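Local coordinates for protein alpha-1,6-mannanase (Bacteroides thetaiotaomicron, PDB 4V1S) that probably hydrolyses alpha-1,6-mannosidic linkages of mannan as a family 76 glycoside hydrolase of a gut symbiont, at residues Val56-Lys59 with Asp60-Ser64; Phe315-Ser318 with Ile319-Trp323; Tyr47-Cys50 with Lys51-Leu54. All coordinates share one frame; numbering follows the deposited sequence. Where two conformers were deposited one is given.

How the contacts relate
Contacts 3 and 1 follow each other along one helix, residues 46-61: contact 3 (47-54) is a turn near its start and contact 1 (56-64) its last turn and the exit from it, their centres 14 Å apart. Contact 2 (315-323) belongs to helix 313-330 and lies deeper, 9 Å from the centre of the chain against 22 Å for contact 1 and 19 Å for contact 3. Its nearest atoms are about 13 Å from contact 1 and about 11 Å from contact 3. Helix 374-394 is a common neighbour: it meets side chains from all three contacts. The geometry of these contacts does not itself locate a substrate or a catalytic residue.

Contact 1: residues Val56-Lys59 with Asp60-Ser64; sequences VIDK and DLKIS
Asp58 and Lys62 lie side by side, one turn apart, at the end of helix 46-61, and their backbone bond is the last of three that finish the helix. Asp60 N donates to Val56 O at 2.9 Å, Leu61 N to Ile57 O at 2.8 Å, and Lys62 N to Asp58 O at 3.1 Å. The third meets its carbonyl at only 124°, where the chain begins to leave the helix. Water 1 lies 2.8 Å from Asp58 O and 2.7 Å from Lys62 O and probably links them, though it has more acceptors near than protons to give. The side chains of Asp58 and Lys62 form no direct salt bridge: Asp58 OD2 and Lys62 NZ remain 4.1 Å apart. Water 2 donates to Asp58 OD2 at 2.7 Å; Lys62 NZ sits very close to the same water and probably completes the bridge, while the hydroxyl of Tyr69 is hydrogen-bonded to Asp58 OD1. One turn back, Val56 and Asp60 also lie side by side. With CG1 of Val56 set opposite its own N (chi1 -180°), that methyl touches Asp60 OD2 at 3.5 Å; the same oxygen is salt-bridged to Arg356. Ile57 and Leu61 turn their apolar groups onto Leu374 of helix 374-394. The whole is a helix C-terminus where a water joins the last amide at Asp58 O, consistent with the (alpha/alpha)6 barrel of family 76, of which helix 46-61 is probably one helix.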
ATOM      1  N   VAL A  56     -11.629  12.758 -12.088  1.00 14.93           N
ATOM      2  CA  VAL A  56     -12.340  13.417 -10.983  1.00 15.18           C
ATOM      3  C   VAL A  56     -11.403  13.845  -9.871  1.00 15.07           C
ATOM      4  O   VAL A  56     -11.507  14.950  -9.349  1.00 16.33           O
ATOM      5  CB  VAL A  56     -13.488  12.561 -10.451  1.00 15.71           C
ATOM      6  CG1 VAL A  56     -14.217  13.253  -9.310  1.00 19.52           C
ATOM      7  CG2 VAL A  56     -14.518  12.356 -11.578  1.00 20.26           C
ATOM      8  N   ILE A  57     -10.464  12.983  -9.529  1.00 12.38           N
ATOM      9  CA  ILE A  57      -9.402  13.357  -8.570  1.00 11.40           C
ATOM     10  C   ILE A  57      -8.675  14.625  -9.008  1.00 13.53           C
ATOM     11  O   ILE A  57      -8.437  15.510  -8.200  1.00 16.71           O
ATOM     12  CB  ILE A  57      -8.375  12.227  -8.394  1.00 11.85           C
ATOM     13  CG1 ILE A  57      -9.013  11.002  -7.736  1.00 13.82           C
ATOM     14  CG2 ILE A  57      -7.177  12.660  -7.564  1.00 13.65           C
ATOM     15  CD1 ILE A  57      -8.257   9.719  -8.019  1.00 13.51           C
ATOM     16  N   ASP A  58      -8.298  14.702 -10.289  1.00 13.71           N
ATOM     17  CA  ASP A  58      -7.585  15.889 -10.783  1.00 14.99           C
ATOM     18  C   ASP A  58      -8.450  17.125 -10.687  1.00 16.14           C
ATOM     19  O   ASP A  58      -7.982  18.151 -10.219  1.00 15.05           O
ATOM     20  CB  ASP A  58      -7.066  15.692 -12.207  1.00 17.11           C
ATOM     21  CG  ASP A  58      -5.799  14.847 -12.271  1.00 18.27           C
ATOM     22  OD1 ASP A  58      -5.253  14.453 -11.197  1.00 18.33           O
ATOM     23  OD2 ASP A  58      -5.360  14.575 -13.419  1.00 24.57           O
ATOM     24  N   LYS A  59      -9.712  17.015 -11.096  1.00 15.33           N
ATOM     25  CA  LYS A  59     -10.622  18.137 -11.039  0.50 15.97           C
ATOM     26  C   LYS A  59     -10.745  18.646  -9.593  1.00 15.90           C
ATOM     27  O   LYS A  59     -10.638  19.839  -9.318  1.00 17.56           O
ATOM     28  CB  LYS A  59     -11.978  17.709 -11.628  0.50 15.20           C
ATOM     29  CG  LYS A  59     -12.837  18.870 -12.044  0.50 17.33           C
ATOM     30  CD  LYS A  59     -14.088  18.389 -12.779  0.50 17.77           C
ATOM     31  CE  LYS A  59     -14.773  17.274 -11.988  0.50 20.61           C
ATOM     32  NZ  LYS A  59     -16.260  17.228 -12.132  0.50 20.23           N
ATOM     33  N   ASP A  60     -10.946  17.726  -8.664  1.00 13.94           N
ATOM     34  CA  ASP A  60     -11.255  18.095  -7.275  1.00 14.67           C
ATOM     35  C   ASP A  60     -10.026  18.511  -6.483  1.00 13.50           C
ATOM     36  O   ASP A  60     -10.113  19.436  -5.672  1.00 16.12           O
ATOM     37  CB  ASP A  60     -11.897  16.920  -6.514  1.00 14.81           C
ATOM     38  CG  ASP A  60     -13.323  16.633  -6.939  1.00 17.77           C
ATOM     39  OD1 ASP A  60     -14.002  17.524  -7.513  1.00 18.98           O
ATOM     40  OD2 ASP A  60     -13.769  15.489  -6.654  1.00 18.08           O
ATOM     41  N   LEU A  61      -8.908  17.812  -6.706  1.00 12.15           N
ATOM     42  CA  LEU A  61      -7.781  17.900  -5.803  1.00 12.58           C
ATOM     43  C   LEU A  61      -6.428  18.264  -6.381  1.00 12.36           C
ATOM     44  O   LEU A  61      -5.538  18.626  -5.604  1.00 14.58           O
ATOM     45  CB  LEU A  61      -7.661  16.608  -4.986  1.00 13.17           C
ATOM     46  CG  LEU A  61      -8.819  16.295  -4.035  1.00 15.09           C
ATOM     47  CD1 LEU A  61      -8.685  14.905  -3.452  1.00 15.30           C
ATOM     48  CD2 LEU A  61      -8.930  17.330  -2.928  1.00 15.64           C
ATOM     49  N   LYS A  62      -6.239  18.235  -7.698  1.00 13.42           N
ATOM     50  CA  LYS A  62      -4.945  18.665  -8.230  1.00 16.64           C
ATOM     51  C   LYS A  62      -4.831  20.189  -8.016  1.00 15.68           C
ATOM     52  O   LYS A  62      -5.791  20.918  -8.207  1.00 16.39           O
ATOM     53  CB  LYS A  62      -4.782  18.315  -9.711  1.00 17.77           C
ATOM     54  CG  LYS A  62      -3.366  18.507 -10.222  1.00 18.20           C
ATOM     55  CD  LYS A  62      -3.237  18.143 -11.700  1.00 24.28           C
ATOM     56  CE  LYS A  62      -1.845  17.561 -12.040  1.00 32.92           C
ATOM     57  NZ  LYS A  62      -1.779  16.577 -13.182  1.00 39.99           N
ATOM     58  N   ILE A  63      -3.674  20.629  -7.547  1.00 12.60           N
ATOM     59  CA  ILE A  63      -3.441  22.027  -7.289  1.00 13.38           C
ATOM     60  C   ILE A  63      -3.094  22.643  -8.633  1.00 13.45           C
ATOM     61  O   ILE A  63      -2.126  22.236  -9.299  1.00 13.50           O
ATOM     62  CB  ILE A  63      -2.323  22.229  -6.259  1.00 12.83           C
ATOM     63  CG1 ILE A  63      -2.693  21.540  -4.937  1.00 13.63           C
ATOM     64  CG2 ILE A  63      -2.050  23.719  -6.056  1.00 14.55           C
ATOM     65  CD1 ILE A  63      -1.612  21.604  -3.880  1.00 15.82           C
ATOM     66  N   SER A  64      -3.919  23.611  -9.031  1.00 14.31           N
ATOM     67  CA  SER A  64      -3.793  24.296 -10.322  1.00 16.08           C
ATOM     68  C   SER A  64      -2.351  24.645 -10.632  1.00 17.71           C
ATOM     69  O   SER A  64      -1.670  25.243  -9.785  1.00 18.21           O
ATOM     70  CB  SER A  64      -4.602  25.582 -10.269  1.00 14.91           C
ATOM     71  OG  SER A  64      -4.429  26.328 -11.451  1.00 23.27           O
TER
HETATM   72  O   HOH W   1      -7.751  20.963 -10.108  1.00 19.16           O
HETATM   73  O   HOH W   2      -2.704  14.257 -13.569  1.00 32.26           O

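Contact 2: residues Phe315-Ser318 with Ile319-Trp323; sequences FAFS and IIDSW
Residues 315-323 form a buried part of helix 313-330, probably one of the helices of the family 76 (alpha/alpha)6 barrel, and carry a serine-to-backbone bond in which Ser322 grips Ser318 O twice. Ser322 OG gives its proton to Ser318 O at 2.8 Å and Ser322 N donates to the same oxygen at 3.0 Å, the two arriving from opposite faces of the carbonyl plane. With OG beside its own backbone N (chi1 -63°), the hydroxyl folds back down the helix to reach that carbonyl. Replacing Ser322 by an alanine would probably leave Ser318 O with the amide as its sole donor from this residue and open a small gap beside Ile271 and Arg272, which the serine touches. In the conformer given, Ser318 OG bonds Phe315 O at 2.8 Å, three residues back; a second conformer was deposited, so this bond is less certain. Asp321 N bonds Phe317 O at 2.9 Å, and the side chains of the same pair also meet: Asp321 OD2 lies at the edge of the Phe317 ring, 3.8 Å from CE2, the carboxylate plane standing 84° from the ring. That carboxylate has stronger partners on helix 374-394, OD2 with the hydroxyl of Tyr382 and OD1 in a salt bridge to Arg386. Ile320 packs against helix 334-350. The buried Ser322 hydroxyl thus gives its proton to a carbonyl of its own helix, while the buried carboxylate, its charge likely balanced by Arg386, ties helix 313-330 to helix 374-394.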
ATOM      1  N   PHE A 315      -7.014   0.688   3.611  1.00  9.87           N
ATOM      2  CA  PHE A 315      -6.513  -0.530   4.260  1.00 10.28           C
ATOM      3  C   PHE A 315      -6.903  -1.784   3.476  1.00 10.76           C
ATOM      4  O   PHE A 315      -6.068  -2.651   3.187  1.00 11.34           O
ATOM      5  CB  PHE A 315      -7.042  -0.697   5.691  1.00 10.97           C
ATOM      6  CG  PHE A 315      -6.496   0.285   6.683  1.00 12.54           C
ATOM      7  CD1 PHE A 315      -5.361   1.063   6.437  1.00 12.78           C
ATOM      8  CD2 PHE A 315      -7.110   0.377   7.952  1.00 14.67           C
ATOM      9  CE1 PHE A 315      -4.888   1.908   7.428  1.00 12.78           C
ATOM     10  CE2 PHE A 315      -6.637   1.242   8.934  1.00 14.46           C
ATOM     11  CZ  PHE A 315      -5.541   2.041   8.657  1.00 12.95           C
ATOM     12  N   ALA A 316      -8.182  -1.870   3.121  1.00 11.56           N
ATOM     13  CA  ALA A 316      -8.756  -3.140   2.613  1.00 13.93           C
ATOM     14  C   ALA A 316      -8.256  -3.533   1.230  1.00 11.99           C
ATOM     15  O   ALA A 316      -8.276  -4.691   0.900  1.00 11.85           O
ATOM     16  CB  ALA A 316     -10.273  -3.098   2.608  1.00 15.11           C
ATOM     17  N   PHE A 317      -7.772  -2.544   0.459  1.00 11.17           N
ATOM     18  CA  PHE A 317      -7.189  -2.789  -0.870  1.00 11.30           C
ATOM     19  C   PHE A 317      -6.081  -3.820  -0.771  1.00 11.53           C
ATOM     20  O   PHE A 317      -5.799  -4.556  -1.764  1.00 13.68           O
ATOM     21  CB  PHE A 317      -6.660  -1.481  -1.497  1.00 11.17           C
ATOM     22  CG  PHE A 317      -5.310  -1.130  -0.982  1.00  9.67           C
ATOM     23  CD1 PHE A 317      -5.128  -0.580   0.252  1.00 10.86           C
ATOM     24  CD2 PHE A 317      -4.203  -1.644  -1.649  1.00  9.96           C
ATOM     25  CE1 PHE A 317      -3.852  -0.414   0.765  1.00 11.23           C
ATOM     26  CE2 PHE A 317      -2.923  -1.458  -1.162  1.00 12.51           C
ATOM     27  CZ  PHE A 317      -2.763  -0.862   0.068  1.00 10.94           C
ATOM     28  N   SER A 318      -5.430  -3.899   0.409  1.00 11.96           N
ATOM     29  CA  SER A 318      -4.307  -4.853   0.578  0.50 11.22           C
ATOM     30  C   SER A 318      -4.756  -6.313   0.507  1.00 12.02           C
ATOM     31  O   SER A 318      -3.975  -7.185   0.118  1.00 12.41           O
ATOM     32  CB  SER A 318      -3.525  -4.603   1.868  0.50 11.84           C
ATOM     33  OG  SER A 318      -4.312  -4.822   3.008  0.50 14.11           O
ATOM     34  N   ILE A 319      -6.014  -6.575   0.858  1.00 12.93           N
ATOM     35  CA  ILE A 319      -6.553  -7.933   0.723  0.50 12.87           C
ATOM     36  C   ILE A 319      -6.718  -8.253  -0.766  1.00 12.20           C
ATOM     37  O   ILE A 319      -6.414  -9.372  -1.219  1.00 13.32           O
ATOM     38  CB  ILE A 319      -7.878  -8.092   1.488  0.50 13.45           C
ATOM     39  CG1 ILE A 319      -7.651  -7.842   2.993  0.50 16.34           C
ATOM     40  CG2 ILE A 319      -8.506  -9.461   1.218  0.50 15.29           C
ATOM     41  CD1 ILE A 319      -6.494  -8.598   3.621  0.50 17.82           C
ATOM     42  N   ILE A 320      -7.165  -7.261  -1.549  1.00 11.86           N
ATOM     43  CA  ILE A 320      -7.295  -7.459  -2.994  1.00 11.14           C
ATOM     44  C   ILE A 320      -5.926  -7.682  -3.632  1.00 12.02           C
ATOM     45  O   ILE A 320      -5.764  -8.603  -4.454  1.00 12.78           O
ATOM     46  CB  ILE A 320      -8.042  -6.293  -3.657  1.00 10.57           C
ATOM     47  CG1 ILE A 320      -9.415  -6.082  -3.008  1.00 13.33           C
ATOM     48  CG2 ILE A 320      -8.173  -6.543  -5.157  1.00 12.87           C
ATOM     49  CD1 ILE A 320     -10.246  -4.950  -3.619  1.00 15.33           C
ATOM     50  N   ASP A 321      -4.911  -6.910  -3.226  1.00 12.31           N
ATOM     51  CA  ASP A 321      -3.567  -7.146  -3.756  1.00 12.28           C
ATOM     52  C   ASP A 321      -3.039  -8.540  -3.344  1.00 13.23           C
ATOM     53  O   ASP A 321      -2.292  -9.157  -4.114  1.00 15.13           O
ATOM     54  CB  ASP A 321      -2.565  -6.061  -3.282  1.00 12.81           C
ATOM     55  CG  ASP A 321      -2.446  -4.908  -4.253  1.00 16.69           C
ATOM     56  OD1 ASP A 321      -2.902  -5.081  -5.405  1.00 16.89           O
ATOM     57  OD2 ASP A 321      -1.877  -3.861  -3.867  1.00 15.64           O
ATOM     58  N   SER A 322      -3.433  -9.022  -2.151  1.00 11.88           N
ATOM     59  CA  SER A 322      -3.095 -10.376  -1.694  1.00 11.96           C
ATOM     60  C   SER A 322      -3.699 -11.418  -2.623  1.00 15.01           C
ATOM     61  O   SER A 322      -3.032 -12.404  -2.972  1.00 15.11           O
ATOM     62  CB  SER A 322      -3.519 -10.594  -0.213  1.00 14.40           C
ATOM     63  OG  SER A 322      -2.790  -9.708   0.650  1.00 14.71           O
ATOM     64  N   TRP A 323      -4.962 -11.226  -2.992  1.00 11.26           N
ATOM     65  CA  TRP A 323      -5.595 -12.113  -3.964  1.00 12.23           C
ATOM     66  C   TRP A 323      -4.825 -12.149  -5.303  1.00 15.57           C
ATOM     67  O   TRP A 323      -4.625 -13.231  -5.870  1.00 15.56           O
ATOM     68  CB  TRP A 323      -7.059 -11.771  -4.174  1.00 14.51           C
ATOM     69  CG  TRP A 323      -7.903 -12.036  -3.051  1.00 13.66           C
ATOM     70  CD1 TRP A 323      -7.772 -13.034  -2.110  1.00 13.78           C
ATOM     71  CD2 TRP A 323      -9.092 -11.326  -2.727  1.00 11.78           C
ATOM     72  NE1 TRP A 323      -8.818 -12.977  -1.220  1.00 15.14           N
ATOM     73  CE2 TRP A 323      -9.662 -11.953  -1.585  1.00 14.18           C
ATOM     74  CE3 TRP A 323      -9.753 -10.249  -3.311  1.00 12.07           C
ATOM     75  CZ2 TRP A 323     -10.841 -11.478  -0.970  1.00 17.66           C
ATOM     76  CZ3 TRP A 323     -10.949  -9.788  -2.715  1.00 15.06           C
ATOM     77  CH2 TRP A 323     -11.470 -10.402  -1.560  1.00 15.51           C
TER

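Contact 3: residues Tyr47-Cys50 with Lys51-Leu54; sequences YTWC and KETL
Trp49 O is held by two groups of Thr53: OG1 gives its proton at 2.7 Å and N donates at 3.0 Å, from opposite faces of the carbonyl plane. The hydroxyl sits beside its own backbone N (chi1 -49°), which turns it back toward the preceding turn of the helix, so this buried hydroxyl is satisfied within the helix. The remaining backbone bonds are ordinary helical ones, with Glu52 N to Thr48 O the shortest of them at 2.8 Å. On the outer side Glu52 crosses over Thr48, its OE2 3.6 Å from Thr48 CG2, while its OE1 comes in obliquely, 3.9 Å from CD1 of the Trp49 indole, so the carboxylate and ring planes, though only 14° apart, do not stack. In the conformer given, Lys51 bends at chi3 and chi4 and lays its CD over one face of the Tyr47 ring, 3.9 Å from CE2, a contact less certain because a second conformer was deposited. The hydroxyl of Tyr47 is hydrogen-bonded to Glu101 and to the indole NE1 of Trp102, both on helix 99-114. Inward, Cys50 SG meets Leu54 CD1 at 3.9 Å, forming the apolar side of the turn. That side faces helix 81-97, where Cys50 touches Thr90 and Leu54 touches Leu87, and helix 374-394, where Cys50 reaches Tyr384 and Met385; the Trp49 indole stacks on His347 of helix 334-350, so helix 46-61 meets four helices here: 81-97, 99-114, 334-350 and 374-394.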
ATOM      1  N   TYR A  47     -10.161  -0.241 -17.170  1.00 15.49           N
ATOM      2  CA  TYR A  47      -9.223   0.787 -17.588  1.00 15.35           C
ATOM      3  C   TYR A  47      -9.889   2.157 -17.717  1.00 17.01           C
ATOM      4  O   TYR A  47      -9.368   3.175 -17.219  1.00 18.98           O
ATOM      5  CB  TYR A  47      -8.617   0.374 -18.918  1.00 15.71           C
ATOM      6  CG  TYR A  47      -7.374   1.135 -19.363  1.00 18.55           C
ATOM      7  CD1 TYR A  47      -6.207   1.121 -18.602  1.00 17.34           C
ATOM      8  CD2 TYR A  47      -7.343   1.806 -20.562  1.00 20.39           C
ATOM      9  CE1 TYR A  47      -5.068   1.771 -19.019  1.00 20.44           C
ATOM     10  CE2 TYR A  47      -6.216   2.480 -20.993  1.00 25.99           C
ATOM     11  CZ  TYR A  47      -5.069   2.447 -20.217  1.00 22.97           C
ATOM     12  OH  TYR A  47      -3.931   3.083 -20.660  1.00 24.77           O
ATOM     13  N   THR A  48     -11.055   2.184 -18.361  1.00 19.00           N
ATOM     14  CA  THR A  48     -11.854   3.411 -18.409  1.00 20.80           C
ATOM     15  C   THR A  48     -12.279   3.885 -17.019  1.00 16.28           C
ATOM     16  O   THR A  48     -12.205   5.050 -16.712  1.00 17.97           O
ATOM     17  CB  THR A  48     -13.083   3.251 -19.330  1.00 18.89           C
ATOM     18  OG1 THR A  48     -12.574   3.092 -20.663  1.00 27.89           O
ATOM     19  CG2 THR A  48     -13.965   4.449 -19.280  1.00 23.28           C
ATOM     20  N   TRP A  49     -12.683   2.957 -16.165  1.00 15.22           N
ATOM     21  CA  TRP A  49     -13.060   3.329 -14.820  1.00 15.13           C
ATOM     22  C   TRP A  49     -11.907   4.015 -14.123  1.00 15.01           C
ATOM     23  O   TRP A  49     -12.112   4.981 -13.421  1.00 16.44           O
ATOM     24  CB  TRP A  49     -13.485   2.115 -13.993  1.00 13.69           C
ATOM     25  CG  TRP A  49     -14.721   1.434 -14.464  1.00 12.41           C
ATOM     26  CD1 TRP A  49     -15.518   1.801 -15.498  1.00 18.88           C
ATOM     27  CD2 TRP A  49     -15.288   0.247 -13.907  1.00 15.98           C
ATOM     28  NE1 TRP A  49     -16.560   0.899 -15.628  1.00 20.36           N
ATOM     29  CE2 TRP A  49     -16.443  -0.059 -14.656  1.00 21.32           C
ATOM     30  CE3 TRP A  49     -14.946  -0.573 -12.827  1.00 17.90           C
ATOM     31  CZ2 TRP A  49     -17.261  -1.165 -14.358  1.00 23.59           C
ATOM     32  CZ3 TRP A  49     -15.749  -1.679 -12.545  1.00 16.92           C
ATOM     33  CH2 TRP A  49     -16.889  -1.960 -13.313  1.00 22.15           C
ATOM     34  N   CYS A  50     -10.696   3.516 -14.356  1.00 13.58           N
ATOM     35  CA  CYS A  50      -9.519   4.127 -13.744  1.00 11.00           C
ATOM     36  C   CYS A  50      -9.331   5.535 -14.258  1.00 12.56           C
ATOM     37  O   CYS A  50      -9.202   6.464 -13.477  1.00 13.59           O
ATOM     38  CB  CYS A  50      -8.274   3.303 -14.017  1.00 12.30           C
ATOM     39  SG  CYS A  50      -6.764   4.004 -13.312  1.00 14.87           S
ATOM     40  N   LYS A  51      -9.352   5.712 -15.575  1.00 16.23           N
ATOM     41  CA  LYS A  51      -9.189   7.050 -16.161  0.50 17.59           C
ATOM     42  C   LYS A  51     -10.289   8.011 -15.687  1.00 15.76           C
ATOM     43  O   LYS A  51     -10.047   9.165 -15.415  1.00 14.44           O
ATOM     44  CB  LYS A  51      -9.107   6.962 -17.689  0.50 18.81           C
ATOM     45  CG  LYS A  51      -7.810   6.285 -18.137  0.50 21.30           C
ATOM     46  CD  LYS A  51      -7.853   5.777 -19.564  0.50 25.03           C
ATOM     47  CE  LYS A  51      -8.689   6.697 -20.430  0.50 29.12           C
ATOM     48  NZ  LYS A  51      -8.019   8.001 -20.611  0.50 21.14           N
ATOM     49  N   GLU A  52     -11.506   7.511 -15.589  1.00 18.40           N
ATOM     50  CA  GLU A  52     -12.594   8.310 -15.065  1.00 16.86           C
ATOM     51  C   GLU A  52     -12.303   8.820 -13.656  1.00 17.88           C
ATOM     52  O   GLU A  52     -12.536   9.998 -13.338  1.00 16.75           O
ATOM     53  CB  GLU A  52     -13.889   7.518 -15.123  1.00 17.31           C
ATOM     54  CG  GLU A  52     -14.441   7.385 -16.534  1.00 19.05           C
ATOM     55  CD  GLU A  52     -15.667   6.474 -16.629  1.00 21.87           C
ATOM     56  OE1 GLU A  52     -15.927   5.699 -15.684  1.00 24.21           O
ATOM     57  OE2 GLU A  52     -16.377   6.516 -17.664  1.00 24.37           O
ATOM     58  N   THR A  53     -11.844   7.911 -12.809  1.00 16.88           N
ATOM     59  CA  THR A  53     -11.567   8.221 -11.430  1.00 14.74           C
ATOM     60  C   THR A  53     -10.454   9.279 -11.332  1.00 13.94           C
ATOM     61  O   THR A  53     -10.570  10.245 -10.595  1.00 16.14           O
ATOM     62  CB  THR A  53     -11.176   6.978 -10.667  1.00 12.27           C
ATOM     63  OG1 THR A  53     -12.118   5.927 -10.925  1.00 15.87           O
ATOM     64  CG2 THR A  53     -11.108   7.262  -9.209  1.00 13.39           C
ATOM     65  N   LEU A  54      -9.402   9.072 -12.094  1.00 13.04           N
ATOM     66  CA  LEU A  54      -8.280  10.030 -12.124  1.00 15.43           C
ATOM     67  C   LEU A  54      -8.712  11.408 -12.571  1.00 15.66           C
ATOM     68  O   LEU A  54      -8.186  12.431 -12.093  1.00 16.05           O
ATOM     69  CB  LEU A  54      -7.115   9.495 -12.975  1.00 15.49           C
ATOM     70  CG  LEU A  54      -6.411   8.224 -12.459  1.00 16.91           C
ATOM     71  CD1 LEU A  54      -5.469   7.653 -13.538  1.00 16.84           C
ATOM     72  CD2 LEU A  54      -5.628   8.474 -11.172  1.00 14.01           C
TER